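Local coordinates for protein beta-galactosidase (Trichoderma reesei, PDB 3OG2) that probably hydrolyses terminal non-reducing beta-D-galactose residues of beta-D-galactosides, as a glycoprotein of glycoside hydrolase family 35, at residues Glu304-Lys309 with Glu361-Gln365; Ala378-Thr384 with Val395-Ala401; Val410-Ser416 with Leu445-Asp449. All blocks are in the same frame, centred on the assembly; numbering follows the deposited sequence.

How the contacts relate
Contact 1 pairs two helices of the TIM-barrel domain, whereas contacts 2 and 3 belong to the following domain, where strands 394-400 and 406-412 are neighbours in one antiparallel sheet. Contacts 2 and 3 meet along that strand pair, with Val395 N 2.9 Å from Arg411 O; their centres are about 17 Å apart. Contacts 1 and 3, with centres about 13 Å apart, join the two domains: Arg305 NE lies 2.8 Å from Arg448 O, and Phe307 packs on Tyr415. Contacts 1 and 2 do not touch. Contact 1 approaches the galactose site, the Tyr308 side chain lying about 10 Å from that of Glu278, while glycan sugars border contacts 1 and 3.

Contact 1: Glu304-Lys309 with Glu361-Gln365; sequences ERVFYK and ELKLQ. With MAN (alpha-D-mannopyranose), chain B.
Gln365 lays its amide against the edge of Tyr308 where helices 301-313 and 357-370 of the TIM barrel pack side by side, their short segments running in roughly the same direction at 34° with axes 10.4 Å apart. The amide stands perpendicular to the phenol ring, and Gln365 OE1 is pressed to 3.1 Å from Tyr308 CB, a tight fit in which this buried oxygen finds no polar partner. Leu362 CD1 meets the same ring at its rim, 3.8 Å from Tyr308 CE2, while the ring hydroxyl bonds beyond the contact to Gln280 O. The other end of the amide is better satisfied. Gln365 NE2 gives a nearly straight bond (169°) of 2.9 Å to Glu361 OE2, using the lone pair that faces away from the other carboxylate oxygen, and a weak one to Glu304 O, which also accepts Tyr308 N. With an alanine in place of Gln365, Glu361 would probably lose its direct bond from the amide, its carboxylate would be left with its two waters and freer to turn, and a gap would open beside Tyr308. Glu361 reaches this position because its chain bends at chi2 (60°), placing the carboxylate across the base of Arg305, with Arg305 CB 3.5 Å from Glu361 OE2 and the guanidinium and carboxylate planes perpendicular. No direct salt bridge forms; water instead links Glu361 to both neighbouring cations. One joins Glu361 OE2 to Lys309 NZ, whose ion-pair partner is Glu470, and another joins Glu361 OE1 to Arg305 NH1. Arg305 runs on past the helices, NE bonding to Arg448 O, until its guanidinium edge meets a mannose of the glycan: Arg305 NH2 donates to MAN O3 at 3.1 Å.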
loop_
_atom_site.group_PDB
_atom_site.type_symbol
_atom_site.label_atom_id
_atom_site.label_comp_id
_atom_site.label_asym_id
_atom_site.label_seq_id
_atom_site.Cartn_x
_atom_site.Cartn_y
_atom_site.Cartn_z
ATOM N N GLU A 304 -0.972 -5.922 -15.301
ATOM C CA GLU A 304 -0.732 -7.140 -14.487
ATOM C C GLU A 304 -0.573 -8.357 -15.356
ATOM O O GLU A 304 0.337 -9.183 -15.181
ATOM C CB GLU A 304 -1.877 -7.409 -13.482
ATOM C CG GLU A 304 -1.941 -6.273 -12.433
ATOM C CD GLU A 304 -3.064 -6.568 -11.461
ATOM O OE1 GLU A 304 -4.107 -7.186 -11.920
ATOM O OE2 GLU A 304 -2.992 -6.142 -10.316
ATOM N N ARG A 305 -1.491 -8.532 -16.336
ATOM C CA ARG A 305 -1.356 -9.830 -17.059
ATOM C C ARG A 305 -0.102 -9.817 -17.929
ATOM O O ARG A 305 0.538 -10.884 -18.003
ATOM C CB ARG A 305 -2.623 -10.160 -17.773
ATOM C CG ARG A 305 -2.961 -9.153 -18.838
ATOM C CD ARG A 305 -4.509 -9.212 -19.069
ATOM N NE ARG A 305 -4.766 -8.434 -20.269
ATOM C CZ ARG A 305 -5.977 -8.187 -20.793
ATOM N NH1 ARG A 305 -7.126 -8.597 -20.226
ATOM N NH2 ARG A 305 -6.020 -7.489 -21.932
ATOM N N VAL A 306 0.300 -8.697 -18.540
ATOM C CA VAL A 306 1.548 -8.754 -19.338
ATOM C C VAL A 306 2.776 -8.784 -18.456
ATOM O O VAL A 306 3.675 -9.632 -18.620
ATOM C CB VAL A 306 1.624 -7.559 -20.316
ATOM C CG1 VAL A 306 2.946 -7.577 -21.091
ATOM C CG2 VAL A 306 0.441 -7.535 -21.292
ATOM N N PHE A 307 2.874 -7.826 -17.502
ATOM C CA PHE A 307 4.121 -7.762 -16.743
ATOM C C PHE A 307 4.263 -8.852 -15.683
ATOM O O PHE A 307 5.381 -9.322 -15.424
ATOM C CB PHE A 307 4.252 -6.393 -16.036
ATOM C CG PHE A 307 4.669 -5.271 -16.971
ATOM C CD1 PHE A 307 3.756 -4.655 -17.799
ATOM C CD2 PHE A 307 6.033 -4.857 -16.935
ATOM C CE1 PHE A 307 4.141 -3.608 -18.597
ATOM C CE2 PHE A 307 6.423 -3.805 -17.781
ATOM C CZ PHE A 307 5.488 -3.191 -18.590
ATOM N N TYR A 308 3.180 -9.270 -15.037
ATOM C CA TYR A 308 3.337 -10.291 -13.979
ATOM C C TYR A 308 3.613 -11.641 -14.607
ATOM O O TYR A 308 4.451 -12.410 -14.124
ATOM C CB TYR A 308 2.163 -10.358 -13.029
ATOM C CG TYR A 308 1.947 -9.090 -12.194
ATOM C CD1 TYR A 308 2.752 -7.969 -12.316
ATOM C CD2 TYR A 308 0.907 -9.069 -11.272
ATOM C CE1 TYR A 308 2.527 -6.846 -11.536
ATOM C CE2 TYR A 308 0.669 -7.941 -10.496
ATOM C CZ TYR A 308 1.487 -6.843 -10.635
ATOM O OH TYR A 308 1.245 -5.730 -9.864
ATOM N N LYS A 309 2.940 -11.967 -15.721
ATOM C CA LYS A 309 3.277 -13.239 -16.398
ATOM C C LYS A 309 4.680 -13.168 -16.988
ATOM O O LYS A 309 5.315 -14.221 -17.103
ATOM C CB LYS A 309 2.228 -13.537 -17.478
ATOM C CG LYS A 309 0.859 -13.858 -16.839
ATOM C CD LYS A 309 -0.232 -14.076 -17.879
ATOM C CE LYS A 309 -1.601 -14.162 -17.168
ATOM N NZ LYS A 309 -2.697 -14.508 -18.074
ATOM N N GLU A 361 -8.191 -9.648 -11.848
ATOM C CA GLU A 361 -7.150 -10.274 -12.697
ATOM C C GLU A 361 -6.028 -10.848 -11.839
ATOM O O GLU A 361 -5.515 -11.927 -12.129
ATOM C CB GLU A 361 -6.612 -9.227 -13.646
ATOM C CG GLU A 361 -5.311 -9.683 -14.314
ATOM C CD GLU A 361 -5.369 -10.944 -15.148
ATOM O OE1 GLU A 361 -6.416 -11.108 -15.847
ATOM O OE2 GLU A 361 -4.402 -11.787 -15.186
ATOM N N LEU A 362 -5.652 -10.141 -10.755
ATOM C CA LEU A 362 -4.578 -10.659 -9.891
ATOM C C LEU A 362 -5.007 -11.949 -9.226
ATOM O O LEU A 362 -4.171 -12.862 -9.073
ATOM C CB LEU A 362 -4.218 -9.574 -8.891
ATOM C CG LEU A 362 -3.034 -9.831 -7.991
ATOM C CD1 LEU A 362 -1.780 -10.233 -8.769
ATOM C CD2 LEU A 362 -2.755 -8.545 -7.194
ATOM N N LYS A 363 -6.296 -12.059 -8.856
ATOM C CA LYS A 363 -6.790 -13.318 -8.276
ATOM C C LYS A 363 -6.654 -14.463 -9.260
ATOM O O LYS A 363 -6.354 -15.582 -8.870
ATOM C CB LYS A 363 -8.282 -13.114 -7.935
ATOM C CG LYS A 363 -8.938 -14.370 -7.386
ATOM C CD LYS A 363 -10.379 -14.125 -6.850
ATOM C CE LYS A 363 -11.248 -13.553 -7.996
ATOM N NZ LYS A 363 -12.668 -13.444 -7.532
ATOM N N LEU A 364 -6.878 -14.241 -10.576
ATOM C CA LEU A 364 -6.724 -15.364 -11.505
ATOM C C LEU A 364 -5.295 -15.902 -11.454
ATOM O O LEU A 364 -5.058 -17.118 -11.526
ATOM C CB LEU A 364 -7.023 -14.913 -12.926
ATOM C CG LEU A 364 -8.366 -14.252 -13.174
ATOM C CD1 LEU A 364 -8.524 -13.951 -14.670
ATOM C CD2 LEU A 364 -9.505 -15.135 -12.695
ATOM N N GLN A 365 -4.348 -14.969 -11.308
ATOM C CA GLN A 365 -2.932 -15.385 -11.291
ATOM C C GLN A 365 -2.540 -16.058 -9.996
ATOM O O GLN A 365 -1.834 -17.076 -10.016
ATOM C CB GLN A 365 -2.054 -14.141 -11.504
ATOM C CG GLN A 365 -2.292 -13.472 -12.882
ATOM C CD GLN A 365 -1.413 -12.249 -13.038
ATOM O OE1 GLN A 365 -0.379 -12.072 -12.371
ATOM N NE2 GLN A 365 -1.782 -11.346 -13.911
HETATM C C1 MAN B . -12.203 -5.979 -22.827
HETATM C C2 MAN B . -11.165 -7.008 -23.229
HETATM C C3 MAN B . -9.909 -6.939 -22.355
HETATM C C4 MAN B . -9.398 -5.505 -22.379
HETATM C C5 MAN B . -10.488 -4.552 -21.861
HETATM C C6 MAN B . -10.025 -3.084 -22.030
HETATM O O2 MAN B . -10.828 -6.689 -24.570
HETATM O O3 MAN B . -8.921 -7.822 -22.839
HETATM O O4 MAN B . -8.297 -5.425 -21.507
HETATM O O5 MAN B . -11.628 -4.709 -22.703
HETATM O O6 MAN B . -10.957 -2.226 -21.392
HETATM O O HOH W 1 -7.469 -9.175 -17.333
HETATM O O HOH W 2 -4.710 -14.140 -16.279
#

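Contact 2: Ala378-Thr384 with Val395-Ala401; sequences ATPENAT and VITPLLA
The flat groups here are peptide units, linked by hydrogen bonds where Thr379 pairs with Leu400, at the outer margin of the antiparallel sheet in beta-galactosidase domain 2. In both bonds of this pair the N-H comes from above the accepting carbonyl plane, 36° out of it for Thr379 N on Leu400 O (2.8 Å) and 43° for Leu400 N on Thr379 O (3.0 Å). A water bridges Thr379 OG1 and the same Leu400 O at the edge of the pair. Pro380 and Leu399 follow as a non-hydrogen-bonded pair, side chains on the sheet face away from Thr379 and Leu400. There Pro380 CG packs on Leu399 CD2 at 4.1 Å, and the methyl of Ala378 adds to the same apolar patch, its CB 3.7 Å from Leu399 CB. Glu381 N then donates almost straight down the Pro398 C=O bond. Beyond it the 378-384 segment bows outward and regains its partner one residue out of step, at Thr384 and Ile396. Ile396 O is gripped twice here, by Thr384 N and by Thr384 OG1 at 2.8 Å; chi1 of 67° sets the hydroxyl between backbone N and carbonyl carbon, where it can reach the same acceptor as its own N-H. Thr384 O in turn receives Ile396 N. Within the bow, side chains of 395-401 close against the backbone opposite: Thr397 CG2 approaches Glu381 O at 3.3 Å, and the Pro398 ring brings CD to 3.4 Å from Asn382 O.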
loop_
_atom_site.group_PDB
_atom_site.type_symbol
_atom_site.label_atom_id
_atom_site.label_comp_id
_atom_site.label_asym_id
_atom_site.label_seq_id
_atom_site.Cartn_x
_atom_site.Cartn_y
_atom_site.Cartn_z
ATOM N N ALA A 378 10.114 -26.440 -13.125
ATOM C CA ALA A 378 10.348 -26.254 -14.573
ATOM C C ALA A 378 11.507 -25.290 -14.713
ATOM O O ALA A 378 11.694 -24.379 -13.891
ATOM C CB ALA A 378 9.094 -25.748 -15.259
ATOM N N THR A 379 12.326 -25.420 -15.740
ATOM C CA THR A 379 13.439 -24.506 -15.961
ATOM C C THR A 379 13.125 -23.419 -16.959
ATOM O O THR A 379 12.828 -23.735 -18.129
ATOM C CB THR A 379 14.622 -25.318 -16.545
ATOM O OG1 THR A 379 14.966 -26.382 -15.636
ATOM C CG2 THR A 379 15.826 -24.400 -16.697
ATOM N N PRO A 380 13.151 -22.155 -16.550
ATOM C CA PRO A 380 12.878 -21.080 -17.521
ATOM C C PRO A 380 14.039 -21.022 -18.483
ATOM O O PRO A 380 15.214 -21.101 -18.094
ATOM C CB PRO A 380 12.875 -19.831 -16.644
ATOM C CG PRO A 380 12.740 -20.305 -15.234
ATOM C CD PRO A 380 13.426 -21.639 -15.210
ATOM N N GLU A 381 13.742 -20.860 -19.742
ATOM C CA GLU A 381 14.708 -20.751 -20.822
ATOM C C GLU A 381 14.558 -19.417 -21.516
ATOM O O GLU A 381 13.665 -18.602 -21.216
ATOM C CB GLU A 381 14.489 -21.881 -21.844
ATOM C CG GLU A 381 14.545 -23.221 -21.129
ATOM C CD GLU A 381 15.918 -23.695 -20.705
ATOM O OE1 GLU A 381 16.889 -22.926 -20.886
ATOM O OE2 GLU A 381 16.076 -24.830 -20.173
ATOM N N ASN A 382 15.443 -19.169 -22.481
ATOM C CA ASN A 382 15.382 -17.915 -23.193
ATOM C C ASN A 382 14.054 -17.729 -23.931
ATOM O O ASN A 382 13.471 -18.673 -24.451
ATOM C CB ASN A 382 16.448 -17.822 -24.286
ATOM C CG ASN A 382 17.834 -17.591 -23.729
ATOM O OD1 ASN A 382 17.947 -17.173 -22.581
ATOM N ND2 ASN A 382 18.852 -17.830 -24.546
ATOM N N ALA A 383 13.611 -16.491 -23.992
ATOM C CA ALA A 383 12.496 -16.112 -24.842
ATOM C C ALA A 383 12.785 -16.419 -26.285
ATOM O O ALA A 383 13.929 -16.306 -26.768
ATOM C CB ALA A 383 12.267 -14.581 -24.752
ATOM N N THR A 384 11.754 -16.774 -27.019
ATOM C CA THR A 384 11.893 -17.156 -28.402
ATOM C C THR A 384 10.873 -16.464 -29.287
ATOM O O THR A 384 9.824 -16.040 -28.838
ATOM C CB THR A 384 11.708 -18.681 -28.573
ATOM O OG1 THR A 384 10.337 -19.055 -28.276
ATOM C CG2 THR A 384 12.620 -19.506 -27.683
ATOM N N VAL A 395 6.018 -13.547 -28.931
ATOM C CA VAL A 395 7.185 -14.050 -28.239
ATOM C C VAL A 395 6.704 -15.120 -27.268
ATOM O O VAL A 395 5.672 -14.939 -26.583
ATOM C CB VAL A 395 7.962 -12.919 -27.547
ATOM C CG1 VAL A 395 8.934 -13.487 -26.511
ATOM C CG2 VAL A 395 8.728 -12.105 -28.563
ATOM N N ILE A 396 7.404 -16.234 -27.185
ATOM C CA ILE A 396 7.041 -17.306 -26.260
ATOM C C ILE A 396 8.238 -17.650 -25.406
ATOM O O ILE A 396 9.340 -17.919 -25.948
ATOM C CB ILE A 396 6.524 -18.550 -27.036
ATOM C CG1 ILE A 396 5.313 -18.145 -27.884
ATOM C CG2 ILE A 396 6.254 -19.693 -26.075
ATOM C CD1 ILE A 396 4.785 -19.275 -28.785
ATOM N N THR A 397 8.075 -17.655 -24.099
ATOM C CA THR A 397 9.135 -18.111 -23.204
ATOM C C THR A 397 8.745 -19.430 -22.601
ATOM O O THR A 397 7.709 -19.495 -21.951
ATOM C CB THR A 397 9.370 -17.081 -22.077
ATOM O OG1 THR A 397 9.630 -15.785 -22.663
ATOM C CG2 THR A 397 10.573 -17.502 -21.243
ATOM N N PRO A 398 9.535 -20.481 -22.813
ATOM C CA PRO A 398 9.252 -21.795 -22.245
ATOM C C PRO A 398 9.844 -21.967 -20.862
ATOM O O PRO A 398 10.950 -21.499 -20.595
ATOM C CB PRO A 398 9.953 -22.758 -23.242
ATOM C CG PRO A 398 11.145 -21.959 -23.661
ATOM C CD PRO A 398 10.721 -20.513 -23.699
ATOM N N LEU A 399 9.131 -22.699 -20.030
ATOM C CA LEU A 399 9.649 -23.263 -18.788
ATOM C C LEU A 399 9.476 -24.779 -18.967
ATOM O O LEU A 399 8.369 -25.309 -19.107
ATOM C CB LEU A 399 8.915 -22.830 -17.506
ATOM C CG LEU A 399 9.075 -21.337 -17.189
ATOM C CD1 LEU A 399 8.223 -20.426 -18.030
ATOM C CD2 LEU A 399 8.748 -21.097 -15.713
ATOM N N LEU A 400 10.607 -25.476 -18.998
ATOM C CA LEU A 400 10.628 -26.861 -19.446
ATOM C C LEU A 400 11.062 -27.838 -18.373
ATOM O O LEU A 400 11.951 -27.546 -17.568
ATOM C CB LEU A 400 11.627 -27.034 -20.620
ATOM C CG LEU A 400 11.328 -26.185 -21.879
ATOM C CD1 LEU A 400 12.442 -26.343 -22.885
ATOM C CD2 LEU A 400 9.962 -26.545 -22.486
ATOM N N ALA A 401 10.455 -29.024 -18.406
ATOM C CA ALA A 401 10.775 -30.095 -17.465
ATOM C C ALA A 401 10.724 -31.451 -18.161
ATOM O O ALA A 401 9.963 -31.591 -19.144
ATOM C CB ALA A 401 9.780 -30.099 -16.293
HETATM O O HOH W 3 13.289 -28.597 -15.072
#

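Contact 3: Val410-Ser416 with Leu445-Asp449. With NAG (2-acetamido-2-deoxy-beta-D-glucopyranose), chain D.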
loop_
_atom_site.group_PDB
_atom_site.type_symbol
_atom_site.label_atom_id
_atom_site.label_comp_id
_atom_site.label_asym_id
_atom_site.label_seq_id
_atom_site.Cartn_x
_atom_site.Cartn_y
_atom_site.Cartn_z
ATOM N N VAL A 410 3.157 -16.550 -23.442
ATOM C CA VAL A 410 2.995 -15.947 -24.760
ATOM C C VAL A 410 2.651 -14.477 -24.622
ATOM O O VAL A 410 1.784 -14.111 -23.816
ATOM C CB VAL A 410 1.857 -16.676 -25.521
ATOM C CG1 VAL A 410 1.728 -16.112 -26.931
ATOM C CG2 VAL A 410 2.041 -18.201 -25.518
ATOM N N ARG A 411 3.341 -13.604 -25.376
ATOM C CA ARG A 411 3.022 -12.183 -25.380
ATOM C C ARG A 411 3.156 -11.684 -26.812
ATOM O O ARG A 411 3.751 -12.341 -27.683
ATOM C CB ARG A 411 3.948 -11.391 -24.437
ATOM C CG ARG A 411 5.415 -11.466 -24.831
ATOM C CD ARG A 411 6.180 -10.402 -24.070
ATOM N NE ARG A 411 7.622 -10.423 -24.192
ATOM C CZ ARG A 411 8.249 -9.827 -25.209
ATOM N NH1 ARG A 411 7.600 -9.206 -26.194
ATOM N NH2 ARG A 411 9.591 -9.869 -25.208
ATOM N N HIS A 412 2.634 -10.486 -27.059
ATOM C CA HIS A 412 2.946 -9.855 -28.347
ATOM C C HIS A 412 4.439 -9.541 -28.425
ATOM O O HIS A 412 5.079 -9.137 -27.450
ATOM C CB HIS A 412 2.161 -8.546 -28.488
ATOM C CG HIS A 412 0.681 -8.762 -28.626
ATOM N ND1 HIS A 412 0.086 -9.099 -29.811
ATOM C CD2 HIS A 412 -0.328 -8.685 -27.717
ATOM C CE1 HIS A 412 -1.224 -9.223 -29.657
ATOM N NE2 HIS A 412 -1.491 -8.971 -28.378
ATOM N N ALA A 413 5.013 -9.669 -29.618
ATOM C CA ALA A 413 6.427 -9.377 -29.788
ATOM C C ALA A 413 6.783 -7.941 -29.425
ATOM O O ALA A 413 7.814 -7.685 -28.809
ATOM C CB ALA A 413 6.845 -9.608 -31.253
ATOM N N ASN A 414 5.950 -6.967 -29.818
ATOM C CA ASN A 414 5.941 -5.639 -29.248
ATOM C C ASN A 414 5.045 -5.724 -28.015
ATOM O O ASN A 414 3.840 -5.810 -28.135
ATOM C CB ASN A 414 5.402 -4.630 -30.275
ATOM C CG ASN A 414 5.264 -3.263 -29.623
ATOM O OD1 ASN A 414 5.535 -3.035 -28.445
ATOM N ND2 ASN A 414 4.749 -2.312 -30.404
ATOM N N TYR A 415 5.646 -5.711 -26.832
ATOM C CA TYR A 415 4.933 -6.015 -25.605
ATOM C C TYR A 415 3.820 -4.992 -25.372
ATOM O O TYR A 415 2.921 -5.298 -24.573
ATOM C CB TYR A 415 5.874 -6.095 -24.380
ATOM C CG TYR A 415 6.114 -4.735 -23.743
ATOM C CD1 TYR A 415 7.040 -3.833 -24.266
ATOM C CD2 TYR A 415 5.408 -4.376 -22.614
ATOM C CE1 TYR A 415 7.280 -2.602 -23.723
ATOM C CE2 TYR A 415 5.596 -3.138 -22.038
ATOM C CZ TYR A 415 6.526 -2.274 -22.579
ATOM O OH TYR A 415 6.690 -1.064 -21.975
ATOM N N SER A 416 3.931 -3.804 -25.917
ATOM C CA SER A 416 2.988 -2.685 -25.762
ATOM C C SER A 416 1.768 -2.850 -26.648
ATOM O O SER A 416 0.784 -2.106 -26.517
ATOM C CB SER A 416 3.779 -1.385 -26.088
ATOM O OG SER A 416 2.852 -0.282 -26.238
ATOM N N LEU A 445 -4.639 -13.696 -29.482
ATOM C CA LEU A 445 -4.031 -12.904 -28.384
ATOM C C LEU A 445 -4.506 -11.471 -28.625
ATOM O O LEU A 445 -4.053 -10.834 -29.610
ATOM C CB LEU A 445 -2.504 -13.057 -28.337
ATOM C CG LEU A 445 -1.899 -12.395 -27.078
ATOM C CD1 LEU A 445 -2.193 -13.222 -25.852
ATOM C CD2 LEU A 445 -0.401 -12.202 -27.272
ATOM N N THR A 446 -5.409 -10.947 -27.823
ATOM C CA THR A 446 -5.931 -9.582 -28.020
ATOM C C THR A 446 -4.983 -8.567 -27.412
ATOM O O THR A 446 -3.887 -8.941 -26.895
ATOM C CB THR A 446 -7.355 -9.469 -27.437
ATOM O OG1 THR A 446 -7.324 -9.657 -26.013
ATOM C CG2 THR A 446 -8.256 -10.557 -28.030
ATOM N N GLY A 447 -5.291 -7.290 -27.477
ATOM C CA GLY A 447 -4.348 -6.263 -27.098
ATOM C C GLY A 447 -3.930 -6.320 -25.629
ATOM O O GLY A 447 -4.767 -6.553 -24.750
ATOM N N ARG A 448 -2.642 -6.102 -25.406
ATOM C CA ARG A 448 -2.086 -6.078 -24.016
ATOM C C ARG A 448 -2.585 -7.236 -23.188
ATOM O O ARG A 448 -2.989 -7.103 -22.027
ATOM C CB ARG A 448 -2.368 -4.719 -23.371
ATOM C CG ARG A 448 -1.494 -3.696 -24.088
ATOM C CD ARG A 448 -1.620 -2.306 -23.506
ATOM N NE ARG A 448 -0.713 -1.421 -24.230
ATOM C CZ ARG A 448 -0.546 -0.132 -23.977
ATOM N NH1 ARG A 448 -1.214 0.451 -22.990
ATOM N NH2 ARG A 448 0.304 0.556 -24.735
ATOM N N ASP A 449 -2.501 -8.415 -23.792
ATOM C CA ASP A 449 -2.773 -9.676 -23.083
ATOM C C ASP A 449 -1.543 -10.556 -23.165
ATOM O O ASP A 449 -0.707 -10.420 -24.066
ATOM C CB ASP A 449 -4.017 -10.361 -23.656
ATOM C CG ASP A 449 -4.565 -11.382 -22.693
ATOM O OD1 ASP A 449 -4.141 -11.514 -21.501
ATOM O OD2 ASP A 449 -5.458 -12.187 -23.094
HETATM C C1 NAG D . 4.222 -1.086 -29.832
HETATM C C2 NAG D . 4.715 -0.063 -30.843
HETATM C C3 NAG D . 4.135 1.305 -30.524
HETATM C C4 NAG D . 2.656 1.367 -30.120
HETATM C C5 NAG D . 2.265 0.218 -29.167
HETATM C C6 NAG D . 0.765 0.038 -28.980
HETATM C C7 NAG D . 7.012 -0.600 -31.635
HETATM C C8 NAG D . 8.451 -0.591 -31.183
HETATM N N2 NAG D . 6.162 0.059 -30.853
HETATM O O3 NAG D . 4.529 2.256 -31.486
HETATM O O4 NAG D . 2.475 2.585 -29.441
HETATM O O5 NAG D . 2.822 -0.955 -29.720
HETATM O O6 NAG D . 0.187 -0.434 -30.208
HETATM O O7 NAG D . 6.806 -0.857 -32.832
HETATM O O HOH W 4 1.513 -9.020 -24.897
#
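The N-glycosylation site at Asn414 lies in the loop leaving strand 406-412, and Ser416 of that loop is held by Arg448 across the contact. Arg448 grips a single oxygen side-on: Arg448 NE donates to Ser416 O at 2.8 Å, from above the carbonyl plane, and NH2 reaches it at 3.2 Å on an in-plane lone pair. The extended chain carries the guanidinium there, and its NH1 bonds on to Ser250 O, with Trp252 adding a cation-pi contact. Nearer the strand, the imidazole of His412 meets Leu445 and the 446-449 loop. Leu445 CD2 sits over the imidazole face, 3.6 Å from the centroid and 14° off the normal, a CH-pi contact. At the ring's edge His412 NE2 donates to Thr446 O (2.8 Å, 168°), with that oxygen lying in the ring plane, though the N-H comes from above the Thr446 carbonyl plane. One water ties His412 N to Asp449 O. Asn414 ND2 is bonded covalently to NAG C1, while Asn414 OD1 accepts Ser416 N at 3.1 Å. Asn414, Tyr415 and Ser416 thus form an Asn-X-Ser sequon, here folded as an Asx turn.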